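Side-chain contacts in type III effector HopU1 (Pseudomonas syringae pv. tomato, PDB 3U0J), which is an ADP-ribosyltransferase effector acting on plant immunity, probably by transferring ADP-ribose from NAD+ to arginine side chains of host proteins: residues A[180-185]-A[190-195]; A[220-225]-A[248-253]; A[57-62]-A[109-114]; A[61-66]-A[94-99]; A[138-141]-A[147-150]. One frame throughout, in Å; residues are numbered along the deposited sequence.

Interaction 1 of 5, residues A[180-185]-A[190-195]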
# COMPACT_ATOMS: atom_id res chain seq x y z
N ALA A 180 1.56 -0.59 23.96
CA ALA A 180 2.61 -0.01 24.78
C ALA A 180 3.71 0.66 23.95
O ALA A 180 4.22 1.75 24.30
CB ALA A 180 3.20 -1.08 25.68
N ARG A 181 4.09 0.02 22.84
CA ARG A 181 5.14 0.59 22.01
C ARG A 181 4.72 1.95 21.48
O ARG A 181 5.52 2.89 21.47
CB ARG A 181 5.49 -0.33 20.85
CG ARG A 181 6.61 0.20 19.99
CD ARG A 181 6.77 -0.65 18.77
NE ARG A 181 7.22 -1.99 19.13
CZ ARG A 181 6.85 -3.10 18.50
NH1 ARG A 181 6.00 -3.04 17.47
NH2 ARG A 181 7.32 -4.29 18.91
N LEU A 182 3.48 2.06 21.03
CA LEU A 182 3.03 3.30 20.44
C LEU A 182 2.99 4.40 21.48
O LEU A 182 3.47 5.51 21.23
CB LEU A 182 1.67 3.13 19.78
CG LEU A 182 1.78 2.23 18.56
CD1 LEU A 182 0.44 1.84 17.99
CD2 LEU A 182 2.63 2.93 17.51
N TYR A 183 2.42 4.10 22.64
CA TYR A 183 2.40 5.10 23.71
C TYR A 183 3.83 5.47 24.03
O TYR A 183 4.15 6.64 24.22
CB TYR A 183 1.69 4.59 24.95
CG TYR A 183 0.18 4.74 24.92
CD1 TYR A 183 -0.42 5.99 25.00
CD2 TYR A 183 -0.64 3.63 24.82
CE1 TYR A 183 -1.79 6.12 24.98
CE2 TYR A 183 -2.00 3.75 24.80
CZ TYR A 183 -2.57 4.99 24.88
OH TYR A 183 -3.94 5.09 24.85
N HIS A 184 4.71 4.48 24.03
CA HIS A 184 6.12 4.78 24.25
C HIS A 184 6.72 5.73 23.20
O HIS A 184 7.41 6.69 23.54
CB HIS A 184 6.94 3.50 24.32
CG HIS A 184 8.38 3.74 24.61
ND1 HIS A 184 8.82 4.23 25.82
CD2 HIS A 184 9.49 3.58 23.85
CE1 HIS A 184 10.14 4.35 25.79
NE2 HIS A 184 10.57 3.96 24.61
N LEU A 185 6.48 5.44 21.93
CA LEU A 185 6.98 6.28 20.85
C LEU A 185 6.50 7.70 21.07
O LEU A 185 7.28 8.67 20.98
CB LEU A 185 6.49 5.76 19.51
CG LEU A 185 7.46 5.02 18.58
CD1 LEU A 185 8.67 4.54 19.32
CD2 LEU A 185 6.78 3.86 17.86
N GLY A 190 9.60 9.67 19.55
CA GLY A 190 10.08 8.86 18.45
C GLY A 190 9.11 8.85 17.28
O GLY A 190 7.89 8.78 17.45
N ARG A 191 9.66 8.90 16.07
CA ARG A 191 8.81 8.82 14.89
C ARG A 191 8.23 7.43 14.64
O ARG A 191 8.87 6.41 14.87
CB ARG A 191 9.59 9.28 13.66
CG ARG A 191 9.93 10.75 13.71
CD ARG A 191 10.97 11.12 12.68
NE ARG A 191 11.15 12.57 12.66
CZ ARG A 191 11.76 13.24 11.68
NH1 ARG A 191 12.25 12.59 10.63
NH2 ARG A 191 11.87 14.57 11.76
N TYR A 192 6.99 7.40 14.19
CA TYR A 192 6.44 6.18 13.67
C TYR A 192 6.88 6.08 12.22
O TYR A 192 6.58 6.96 11.40
CB TYR A 192 4.92 6.20 13.75
CG TYR A 192 4.28 4.92 13.28
CD1 TYR A 192 3.70 4.84 12.02
CD2 TYR A 192 4.25 3.79 14.08
CE1 TYR A 192 3.10 3.68 11.57
CE2 TYR A 192 3.64 2.62 13.64
CZ TYR A 192 3.07 2.57 12.38
OH TYR A 192 2.49 1.42 11.91
N VAL A 193 7.60 5.02 11.91
CA VAL A 193 8.14 4.82 10.57
C VAL A 193 7.67 3.49 9.99
O VAL A 193 7.83 2.43 10.60
CB VAL A 193 9.67 4.84 10.59
CG1 VAL A 193 10.23 4.51 9.21
CG2 VAL A 193 10.17 6.20 11.07
N GLU A 194 7.08 3.56 8.80
CA GLU A 194 6.60 2.36 8.11
C GLU A 194 7.43 2.05 6.84
O GLU A 194 7.33 2.76 5.84
CB GLU A 194 5.12 2.48 7.76
CG GLU A 194 4.65 1.38 6.82
CD GLU A 194 4.83 0.01 7.43
OE1 GLU A 194 5.74 -0.72 7.01
OE2 GLU A 194 4.06 -0.31 8.35
N PRO A 195 8.26 1.01 6.90
CA PRO A 195 9.14 0.70 5.75
C PRO A 195 8.36 0.22 4.54
O PRO A 195 8.83 0.38 3.41
CB PRO A 195 10.03 -0.43 6.27
CG PRO A 195 10.01 -0.25 7.79
CD PRO A 195 8.64 0.27 8.12
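L182 and Y192 form the apolar part of this contact. The methyl CD2 of L182 comes up to the tyrosine ring, 3.9 Å from Y192 CD2 and oblique to the ring plane. CG of Y192 is anti to the backbone N (chi1 -177°), which lays the ring past the end of L182 with its CD2-CE2 side nearest the methyl. L185 is a second apolar element: its CB and CG lie against the backbone at G190, with L185 CB 3.9 Å from G190 O. The motif is a tight helix-to-strand connection. Helix 176-188 runs out next to the edge strand 192-194 of the five-stranded mixed sheet of the ADP-ribosyltransferase domain, so that the chain turns off the helix end into that strand. L182 also packs on I218, F220 and F265, and L185 on I252, which sets this face of the helix against the sheet.

Polar contact between the segments is confined to the backbone. G190 N donates to L185 O over 2.9 Å, but the N-H...O angle of 127° makes this a weak bond. The CB of R191 points away from the helix, and its guanidinium forms a salt bridge with E249, while Y192 bonds through its backbone to F250.

Interaction 2 of 5, residues A[220-225]-A[248-253]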
# COMPACT_ATOMS: atom_id res chain seq x y z
N PHE A 220 -5.61 4.78 13.84
CA PHE A 220 -4.67 5.82 13.48
C PHE A 220 -5.38 6.91 12.72
O PHE A 220 -6.02 6.66 11.70
CB PHE A 220 -3.56 5.25 12.60
CG PHE A 220 -2.60 4.37 13.32
CD1 PHE A 220 -1.49 4.90 13.94
CD2 PHE A 220 -2.80 3.01 13.40
CE1 PHE A 220 -0.59 4.09 14.62
CE2 PHE A 220 -1.89 2.19 14.07
CZ PHE A 220 -0.79 2.74 14.68
N GLN A 221 -5.29 8.13 13.23
CA GLN A 221 -5.84 9.26 12.51
C GLN A 221 -4.69 10.04 11.97
O GLN A 221 -3.96 10.69 12.72
CB GLN A 221 -6.67 10.13 13.43
CG GLN A 221 -7.20 11.35 12.74
CD GLN A 221 -7.97 12.21 13.69
OE1 GLN A 221 -8.94 11.75 14.31
NE2 GLN A 221 -7.55 13.47 13.83
N ILE A 222 -4.50 9.95 10.66
CA ILE A 222 -3.31 10.45 10.00
C ILE A 222 -3.65 11.64 9.13
O ILE A 222 -4.61 11.60 8.35
CB ILE A 222 -2.73 9.36 9.11
CG1 ILE A 222 -2.68 8.05 9.88
CG2 ILE A 222 -1.38 9.76 8.58
CD1 ILE A 222 -2.17 6.89 9.07
N SER A 223 -2.90 12.72 9.28
CA SER A 223 -3.03 13.82 8.35
C SER A 223 -1.80 13.83 7.46
O SER A 223 -0.66 13.84 7.93
CB SER A 223 -3.24 15.15 9.07
OG SER A 223 -2.05 15.55 9.71
N LEU A 224 -2.05 13.82 6.15
CA LEU A 224 -1.00 13.64 5.17
C LEU A 224 -0.73 14.95 4.48
O LEU A 224 -1.66 15.69 4.13
CB LEU A 224 -1.44 12.61 4.14
CG LEU A 224 -1.76 11.22 4.68
CD1 LEU A 224 -2.58 10.44 3.67
CD2 LEU A 224 -0.47 10.48 5.03
N LYS A 225 0.55 15.23 4.27
CA LYS A 225 0.92 16.31 3.39
C LYS A 225 0.89 15.79 1.95
O LYS A 225 0.55 16.53 1.02
CB LYS A 225 2.30 16.84 3.74
CG LYS A 225 2.41 17.34 5.17
CD LYS A 225 3.79 17.91 5.46
CE LYS A 225 3.87 18.49 6.85
NZ LYS A 225 5.17 19.18 7.08
N SER A 248 7.57 5.87 4.78
CA SER A 248 6.81 7.02 5.27
C SER A 248 7.05 7.20 6.76
O SER A 248 7.17 6.23 7.52
CB SER A 248 5.33 6.83 4.99
OG SER A 248 4.84 5.77 5.78
N GLU A 249 7.09 8.46 7.18
CA GLU A 249 7.54 8.81 8.51
C GLU A 249 6.51 9.72 9.18
O GLU A 249 6.03 10.67 8.56
CB GLU A 249 8.87 9.55 8.37
CG GLU A 249 9.88 9.25 9.45
CD GLU A 249 11.32 9.29 8.95
OE1 GLU A 249 11.57 9.06 7.73
OE2 GLU A 249 12.20 9.53 9.80
N PHE A 250 6.18 9.44 10.45
CA PHE A 250 5.16 10.23 11.17
C PHE A 250 5.53 10.65 12.59
O PHE A 250 6.20 9.93 13.33
CB PHE A 250 3.81 9.50 11.22
CG PHE A 250 3.35 9.01 9.88
CD1 PHE A 250 2.52 9.79 9.09
CD2 PHE A 250 3.77 7.78 9.40
CE1 PHE A 250 2.10 9.35 7.85
CE2 PHE A 250 3.36 7.33 8.16
CZ PHE A 250 2.52 8.12 7.38
N VAL A 251 5.07 11.84 12.96
CA VAL A 251 5.12 12.30 14.34
C VAL A 251 3.80 11.92 14.99
O VAL A 251 2.73 12.19 14.43
CB VAL A 251 5.22 13.83 14.38
CG1 VAL A 251 5.14 14.33 15.81
CG2 VAL A 251 6.50 14.30 13.70
N ILE A 252 3.84 11.28 16.15
CA ILE A 252 2.59 11.05 16.86
C ILE A 252 2.23 12.27 17.69
O ILE A 252 2.83 12.50 18.73
CB ILE A 252 2.67 9.83 17.75
CG1 ILE A 252 3.20 8.64 16.94
CG2 ILE A 252 1.30 9.54 18.34
CD1 ILE A 252 3.61 7.45 17.76
N GLU A 253 1.26 13.05 17.22
CA GLU A 253 0.84 14.27 17.93
C GLU A 253 0.09 13.98 19.24
O GLU A 253 0.38 14.59 20.26
CB GLU A 253 -0.02 15.18 17.03
CG GLU A 253 0.50 15.43 15.60
CD GLU A 253 1.43 16.64 15.49
OE1 GLU A 253 1.72 17.08 14.35
OE2 GLU A 253 1.88 17.14 16.54
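F250 reaches across to I222 and L224, and its side chain can be followed outward atom by atom. CB leaves strand 248-257 in the direction of the 220-225 segment, CG lies anti to the carbonyl carbon (chi1 -50°), and the CD1-CE1 side of the ring faces the other strand. At CD1 the ring first meets I222, whose CG2 is 3.9 Å from F250 CD1. One atom farther out, I222 CG2 is 3.6 Å from F250 CE1. The same CE1 carries the second partner, for L224 CD2 stands 4.0 Å from F250 CE1. CZ, at the tip, has both methyls a little farther off than CE1 has. The two methyls come from different directions: that of L224 sits at the ring edge, in its plane, that of I222 obliquely.

In the mixed sheet, strands 218-224 and 248-257 are not direct neighbours, because strand 263-269 runs between them. The contact therefore illustrates packing over one face of a sheet, in which side chains meet above the strand that separates their backbones. I222 and L224 are two residues apart on their strand and can both serve one aromatic ring. The side chains of I222 and F250 cross at about a right angle. In I222 the branch CG2 is anti to the backbone N, and this is the branch that touches the ring; L224 uses CD2, one of its two terminal methyls. M198 packs on both I222 and F250, and V168 of strand 167-172 lies against I222 and L224.

Interaction 3 of 5, residues A[57-62]-A[109-114]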
# COMPACT_ATOMS: atom_id res chain seq x y z
N ASP A 57 -5.84 -16.85 -7.66
CA ASP A 57 -6.73 -17.69 -6.88
C ASP A 57 -7.86 -18.18 -7.75
O ASP A 57 -8.70 -17.39 -8.18
CB ASP A 57 -7.30 -16.90 -5.71
CG ASP A 57 -8.44 -17.61 -5.02
OD1 ASP A 57 -8.61 -18.83 -5.22
OD2 ASP A 57 -9.18 -16.95 -4.27
N ALA A 58 -7.88 -19.49 -8.00
CA ALA A 58 -8.88 -20.07 -8.88
C ALA A 58 -10.30 -20.05 -8.27
O ALA A 58 -11.30 -20.08 -8.99
CB ALA A 58 -8.48 -21.49 -9.30
N GLN A 59 -10.37 -20.00 -6.94
CA GLN A 59 -11.66 -20.01 -6.25
C GLN A 59 -12.37 -18.67 -6.36
O GLN A 59 -13.38 -18.43 -5.72
CB GLN A 59 -11.50 -20.42 -4.78
CG GLN A 59 -10.82 -21.77 -4.58
CD GLN A 59 -11.26 -22.82 -5.61
OE1 GLN A 59 -12.44 -22.88 -6.00
NE2 GLN A 59 -10.30 -23.63 -6.07
N CYS A 60 -11.82 -17.78 -7.19
CA CYS A 60 -12.45 -16.49 -7.40
C CYS A 60 -12.48 -16.18 -8.90
O CYS A 60 -11.96 -16.96 -9.70
CB CYS A 60 -11.71 -15.40 -6.61
SG CYS A 60 -10.24 -14.66 -7.44
N PHE A 61 -13.08 -15.07 -9.28
CA PHE A 61 -12.98 -14.63 -10.67
C PHE A 61 -11.68 -13.83 -10.90
O PHE A 61 -11.67 -12.59 -10.85
CB PHE A 61 -14.21 -13.84 -11.10
CG PHE A 61 -14.28 -13.61 -12.58
CD1 PHE A 61 -14.67 -14.65 -13.43
CD2 PHE A 61 -13.91 -12.39 -13.12
CE1 PHE A 61 -14.72 -14.47 -14.81
CE2 PHE A 61 -13.95 -12.19 -14.50
CZ PHE A 61 -14.36 -13.24 -15.35
N GLY A 62 -10.60 -14.55 -11.14
CA GLY A 62 -9.28 -13.96 -11.14
C GLY A 62 -8.89 -13.31 -12.44
O GLY A 62 -9.29 -13.78 -13.50
N ARG A 109 -0.21 -26.58 -2.11
CA ARG A 109 -1.17 -27.61 -2.49
C ARG A 109 -2.15 -27.08 -3.53
O ARG A 109 -1.78 -26.61 -4.62
CB ARG A 109 -1.99 -28.06 -1.29
CG ARG A 109 -1.19 -28.54 -0.08
CD ARG A 109 -2.12 -29.06 1.00
NE ARG A 109 -1.41 -29.42 2.22
CZ ARG A 109 -2.01 -29.68 3.38
NH1 ARG A 109 -3.34 -29.62 3.47
NH2 ARG A 109 -1.28 -30.00 4.46
N GLY A 110 -3.42 -27.14 -3.20
CA GLY A 110 -4.37 -26.53 -4.10
C GLY A 110 -4.02 -25.06 -4.37
O GLY A 110 -3.59 -24.69 -5.46
N GLU A 111 -4.13 -24.27 -3.30
CA GLU A 111 -4.38 -22.85 -3.38
C GLU A 111 -3.14 -21.95 -3.45
O GLU A 111 -2.01 -22.39 -3.23
CB GLU A 111 -5.19 -22.46 -2.14
CG GLU A 111 -6.11 -23.58 -1.62
CD GLU A 111 -7.29 -23.85 -2.55
OE1 GLU A 111 -7.07 -24.38 -3.67
OE2 GLU A 111 -8.45 -23.55 -2.15
N ILE A 112 -3.39 -20.69 -3.77
CA ILE A 112 -2.35 -19.68 -3.74
C ILE A 112 -1.75 -19.57 -2.34
O ILE A 112 -2.44 -19.76 -1.32
CB ILE A 112 -2.92 -18.30 -4.07
CG1 ILE A 112 -4.07 -17.97 -3.13
CG2 ILE A 112 -3.39 -18.23 -5.51
CD1 ILE A 112 -4.47 -16.52 -3.21
N GLY A 113 -0.46 -19.26 -2.30
CA GLY A 113 0.25 -19.05 -1.05
C GLY A 113 -0.12 -17.78 -0.33
O GLY A 113 -1.27 -17.35 -0.33
N THR A 114 0.87 -17.18 0.32
CA THR A 114 0.71 -15.91 1.01
C THR A 114 0.51 -14.83 -0.07
O THR A 114 1.24 -14.78 -1.05
CB THR A 114 1.99 -15.60 1.83
OG1 THR A 114 2.25 -16.65 2.76
CG2 THR A 114 1.88 -14.26 2.56
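I112 lays both branches, the methyl CG2 and the CG1-CD1 arm, along the backbone and CB of D57. I112 CG2 comes in over the main chain, 3.5 Å from D57 N, and I112 CD1 is 3.8 Å from D57 CB. CG1 of I112 stands between the backbone N and the carbonyl carbon (chi1 55°), a torsion that brings both methyls to bear on the same residue. The aspartate presents its CB here, while its carboxylate is bonded within its own segment.

That bond makes an Asx turn set within a type I beta turn from D57 to C60. D57 OD1 accepts from Q59 N over 2.7 Å, and the donor stands above the carboxylate plane, 52° out of it. The turn follows strand 55-56, while I112 belongs to the short strand 111-112. These are the outer strands of a small three-stranded antiparallel sheet with 103-108 between them, so the contact joins the turn leaving one edge strand to the weakly bonded strand at the other edge. D57 also bonds through its backbone to D102, just ahead of the middle strand.

The side chains of Q59 and E111 pass each other at the surface. Both chains bend at chi2 and cross at about a right angle, while the amide and carboxylate planes stay within 25° of each other. Q59 CG lies 3.8 Å from E111 OE2, and Q59 NE2 is 4.1 Å from E111 OE1. The carboxylates of D57 and E111 are near but not in contact, with D57 OD1 5.6 Å from E111 OE2; like charges might disfavour a closer approach.

Interaction 4 of 5, residues A[61-66]-A[94-99]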
# COMPACT_ATOMS: atom_id res chain seq x y z
N PHE A 61 -13.08 -15.07 -9.28
CA PHE A 61 -12.98 -14.63 -10.67
C PHE A 61 -11.68 -13.83 -10.90
O PHE A 61 -11.67 -12.59 -10.85
CB PHE A 61 -14.21 -13.84 -11.10
CG PHE A 61 -14.28 -13.61 -12.58
CD1 PHE A 61 -14.67 -14.65 -13.43
CD2 PHE A 61 -13.91 -12.39 -13.12
CE1 PHE A 61 -14.72 -14.47 -14.81
CE2 PHE A 61 -13.95 -12.19 -14.50
CZ PHE A 61 -14.36 -13.24 -15.35
N GLY A 62 -10.60 -14.55 -11.14
CA GLY A 62 -9.28 -13.96 -11.14
C GLY A 62 -8.89 -13.31 -12.44
O GLY A 62 -9.29 -13.78 -13.50
N LEU A 63 -8.10 -12.25 -12.35
CA LEU A 63 -7.61 -11.52 -13.51
C LEU A 63 -6.13 -11.70 -13.66
O LEU A 63 -5.38 -11.35 -12.75
CB LEU A 63 -7.88 -10.03 -13.34
CG LEU A 63 -9.35 -9.64 -13.43
CD1 LEU A 63 -9.49 -8.13 -13.33
CD2 LEU A 63 -9.95 -10.17 -14.72
N SER A 64 -5.69 -12.21 -14.81
CA SER A 64 -4.26 -12.37 -15.07
C SER A 64 -3.63 -11.05 -15.49
O SER A 64 -4.31 -10.04 -15.70
CB SER A 64 -4.01 -13.42 -16.15
OG SER A 64 -4.58 -13.01 -17.38
N ILE A 65 -2.31 -11.05 -15.61
CA ILE A 65 -1.65 -9.83 -15.99
C ILE A 65 -2.17 -9.41 -17.37
O ILE A 65 -2.31 -8.22 -17.64
CB ILE A 65 -0.11 -9.97 -15.95
CG1 ILE A 65 0.58 -8.63 -16.21
CG2 ILE A 65 0.36 -11.00 -16.96
CD1 ILE A 65 0.04 -7.48 -15.36
N ASP A 66 -2.45 -10.37 -18.24
CA ASP A 66 -2.97 -10.02 -19.56
C ASP A 66 -4.35 -9.37 -19.41
O ASP A 66 -4.60 -8.30 -19.95
CB ASP A 66 -3.03 -11.23 -20.49
CG ASP A 66 -1.66 -11.71 -20.92
OD1 ASP A 66 -0.70 -10.91 -20.85
OD2 ASP A 66 -1.54 -12.89 -21.34
N ALA A 94 0.18 -2.98 -11.08
CA ALA A 94 0.93 -3.15 -9.85
C ALA A 94 0.06 -2.66 -8.69
O ALA A 94 -0.03 -3.32 -7.66
CB ALA A 94 2.22 -2.41 -9.92
N ILE A 95 -0.61 -1.52 -8.84
CA ILE A 95 -1.47 -1.08 -7.75
C ILE A 95 -2.58 -2.10 -7.52
O ILE A 95 -2.81 -2.54 -6.40
CB ILE A 95 -2.13 0.25 -8.05
CG1 ILE A 95 -1.11 1.38 -8.04
CG2 ILE A 95 -3.23 0.51 -7.06
CD1 ILE A 95 -1.68 2.64 -8.63
N TYR A 96 -3.27 -2.47 -8.60
CA TYR A 96 -4.35 -3.45 -8.51
C TYR A 96 -3.88 -4.70 -7.77
O TYR A 96 -4.49 -5.10 -6.78
CB TYR A 96 -4.86 -3.81 -9.90
CG TYR A 96 -6.07 -4.73 -9.91
CD1 TYR A 96 -5.93 -6.10 -9.78
CD2 TYR A 96 -7.35 -4.21 -10.07
CE1 TYR A 96 -7.04 -6.94 -9.79
CE2 TYR A 96 -8.47 -5.04 -10.09
CZ TYR A 96 -8.32 -6.40 -9.95
OH TYR A 96 -9.43 -7.23 -9.96
N MET A 97 -2.80 -5.31 -8.26
CA MET A 97 -2.32 -6.58 -7.72
C MET A 97 -1.92 -6.44 -6.26
O MET A 97 -2.08 -7.38 -5.48
CB MET A 97 -1.16 -7.12 -8.54
CG MET A 97 -1.58 -7.67 -9.88
SD MET A 97 -0.18 -8.19 -10.88
CE MET A 97 -0.96 -9.62 -11.60
N HIS A 98 -1.43 -5.27 -5.88
CA HIS A 98 -1.06 -5.04 -4.48
C HIS A 98 -2.28 -4.88 -3.55
O HIS A 98 -2.18 -5.18 -2.35
CB HIS A 98 -0.15 -3.83 -4.38
CG HIS A 98 0.64 -3.77 -3.11
ND1 HIS A 98 1.84 -4.44 -2.96
CD2 HIS A 98 0.43 -3.11 -1.95
CE1 HIS A 98 2.32 -4.20 -1.75
NE2 HIS A 98 1.49 -3.39 -1.12
N THR A 99 -3.41 -4.42 -4.08
CA THR A 99 -4.60 -4.18 -3.25
C THR A 99 -5.49 -5.41 -3.21
O THR A 99 -6.54 -5.41 -2.54
CB THR A 99 -5.45 -3.01 -3.79
OG1 THR A 99 -5.95 -3.33 -5.10
CG2 THR A 99 -4.65 -1.74 -3.83
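This is apolar packing between a helix and the lead-in to another helix: L63 and I65, on either side of the start of helix 65-71, meet Y96 and M97 near the C-terminal end of helix 89-99. L63 touches the far end of the tyrosine. Its CD1 is 3.5 Å from Y96 OH and 4.0 Å from Y96 CZ, the two side chains cross at about a right angle, and the methyl is oblique to the ring. CG of Y96 is anti to the backbone N (chi1 -174°), which carries the phenol out from the helix toward the loop. The second pair meets end to end: CD1 of I65 faces CE of M97 at 4.4 Å.

Y96 O accepts twice from T99, from its N and from OG1, and both donors come from the same face of the carbonyl plane; T99 OG1 is 2.8 Å from Y96 O and tilted 24° from that plane. T99 OG1 is also hydrogen-bonded to Q235 N. At the other segment, S64 occupies the N-cap of helix 65-71. Its OG caps a backbone N of the first turn while its own N bonds to D67, a pairing consistent with a capping box.

Around the contact, helix 41-52 lies against I65 through F47, Y48 and A51, Y103 bonds to L63 O from strand 103-108, and helix 145-162 packs on helix 89-99 through A94, I95 and H98.

Interaction 5 of 5, residues A[138-141]-A[147-150]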
# COMPACT_ATOMS: atom_id res chain seq x y z
N ASP A 138 17.09 -0.14 -6.45
CA ASP A 138 17.69 -1.12 -7.34
C ASP A 138 18.67 -2.05 -6.63
O ASP A 138 19.49 -2.72 -7.27
CB ASP A 138 18.32 -0.44 -8.57
CG ASP A 138 17.38 -0.43 -9.78
OD1 ASP A 138 17.39 -1.42 -10.55
OD2 ASP A 138 16.64 0.57 -9.96
N ASN A 139 18.57 -2.11 -5.31
CA ASN A 139 19.38 -3.00 -4.50
C ASN A 139 18.50 -3.93 -3.67
O ASN A 139 18.89 -4.36 -2.58
CB ASN A 139 20.33 -2.22 -3.58
CG ASN A 139 21.50 -1.60 -4.32
OD1 ASN A 139 22.15 -2.26 -5.15
ND2 ASN A 139 21.79 -0.34 -4.03
N HIS A 140 17.31 -4.25 -4.18
CA HIS A 140 16.41 -5.19 -3.52
C HIS A 140 16.49 -6.59 -4.16
O HIS A 140 17.11 -6.76 -5.22
CB HIS A 140 14.95 -4.68 -3.52
CG HIS A 140 14.70 -3.50 -2.63
ND1 HIS A 140 14.97 -3.51 -1.27
CD2 HIS A 140 14.19 -2.27 -2.90
CE1 HIS A 140 14.64 -2.34 -0.75
NE2 HIS A 140 14.17 -1.57 -1.71
N ASP A 141 15.87 -7.57 -3.51
CA ASP A 141 15.76 -8.96 -3.97
C ASP A 141 15.18 -9.07 -5.39
O ASP A 141 14.06 -8.62 -5.65
CB ASP A 141 14.89 -9.77 -2.98
CG ASP A 141 14.84 -11.27 -3.30
OD1 ASP A 141 14.66 -11.66 -4.48
OD2 ASP A 141 14.96 -12.07 -2.34
N HIS A 147 8.20 -5.58 -8.88
CA HIS A 147 6.93 -5.07 -8.37
C HIS A 147 7.13 -3.88 -7.42
O HIS A 147 6.35 -2.92 -7.41
CB HIS A 147 6.15 -6.18 -7.65
CG HIS A 147 4.89 -5.71 -6.99
ND1 HIS A 147 3.69 -5.61 -7.67
CD2 HIS A 147 4.64 -5.32 -5.72
CE1 HIS A 147 2.76 -5.18 -6.84
NE2 HIS A 147 3.30 -5.00 -5.65
N ILE A 148 8.17 -3.96 -6.59
CA ILE A 148 8.39 -2.87 -5.66
C ILE A 148 8.60 -1.60 -6.47
O ILE A 148 8.02 -0.55 -6.16
CB ILE A 148 9.58 -3.13 -4.74
CG1 ILE A 148 9.24 -4.25 -3.76
CG2 ILE A 148 9.92 -1.88 -3.99
CD1 ILE A 148 10.41 -4.79 -2.97
N LYS A 149 9.39 -1.73 -7.53
CA LYS A 149 9.74 -0.58 -8.33
C LYS A 149 8.51 -0.09 -9.08
O LYS A 149 8.25 1.10 -9.13
CB LYS A 149 10.90 -0.88 -9.29
CG LYS A 149 12.18 -1.37 -8.59
CD LYS A 149 13.41 -1.22 -9.48
CE LYS A 149 13.26 -1.92 -10.84
NZ LYS A 149 14.39 -1.62 -11.77
N MET A 150 7.74 -1.01 -9.64
CA MET A 150 6.59 -0.60 -10.42
C MET A 150 5.60 0.15 -9.54
O MET A 150 5.09 1.20 -9.94
CB MET A 150 5.93 -1.78 -11.13
CG MET A 150 5.23 -1.40 -12.46
SD MET A 150 6.17 -0.35 -13.61
CE MET A 150 4.79 0.28 -14.46
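D138 and K149 meet with their side chains crossing at about a right angle, the lysine coming from helix 145-162 and the aspartate from the loop ahead of it. The K149 chain leaves the helix with CG anti to the carbonyl carbon, then bends at chi3 (-56°), and this bend turns its ammonium group across the carboxylate. K149 NZ donates to D138 OD1 over 3.2 Å in a salt bridge. The nitrogen meets OD1 on the syn side, 29° out of the carboxylate plane. The other oxygen is not far behind, with D138 OD2 3.6 Å from K149 NZ, and the aliphatic part of the lysine also lies alongside it, D138 OD2 being 3.7 Å from K149 CD.

One residue earlier on the helix a second, looser packing contact is formed. H140 and I148 both direct their CB toward the opposite segment, and the ring carbon H140 CD2 comes within 4.4 Å of I148 CG2, the methyl lying oblique to the imidazole. The nitrogen ND1 is used in another direction, for a hydrogen bond with Y123. The hydroxyl of Y123 also bonds D141 N, so one tyrosine holds two consecutive residues of the loop. The buried histidine thus touches I148 of helix 145-162 and bonds to Y123 of helix 116-126.

K149 has a stronger partner in D43 of helix 41-52, and its ammonium group is therefore shared by two carboxylates. Such a setting would favour the protonated lysine. The bond to D138 is probably the looser of the two, since that aspartate is exposed and poorly ordered.

In the fold
From the N terminus, interactions 3 and 4 open first on one continuous piece of chain and share F61 and G62. Interaction 4 closes first, on helix 89-99, and its loop lies within the longer one of interaction 3, apart from the shared start. The remaining three follow in series without crossing: interaction 5 closes a short loop onto helix 145-162, interaction 1 a short one from helix 176-188 to its edge strand, and interaction 2 a longer one, which leaves the mixed sheet for strands 227-229 and 241-243 before returning. Interactions 4 and 5 meet through H98 and H147, which ties helix 89-99 to helix 145-162. Backbone bonds between strands 192-194 and 248-257 join interactions 1 and 2.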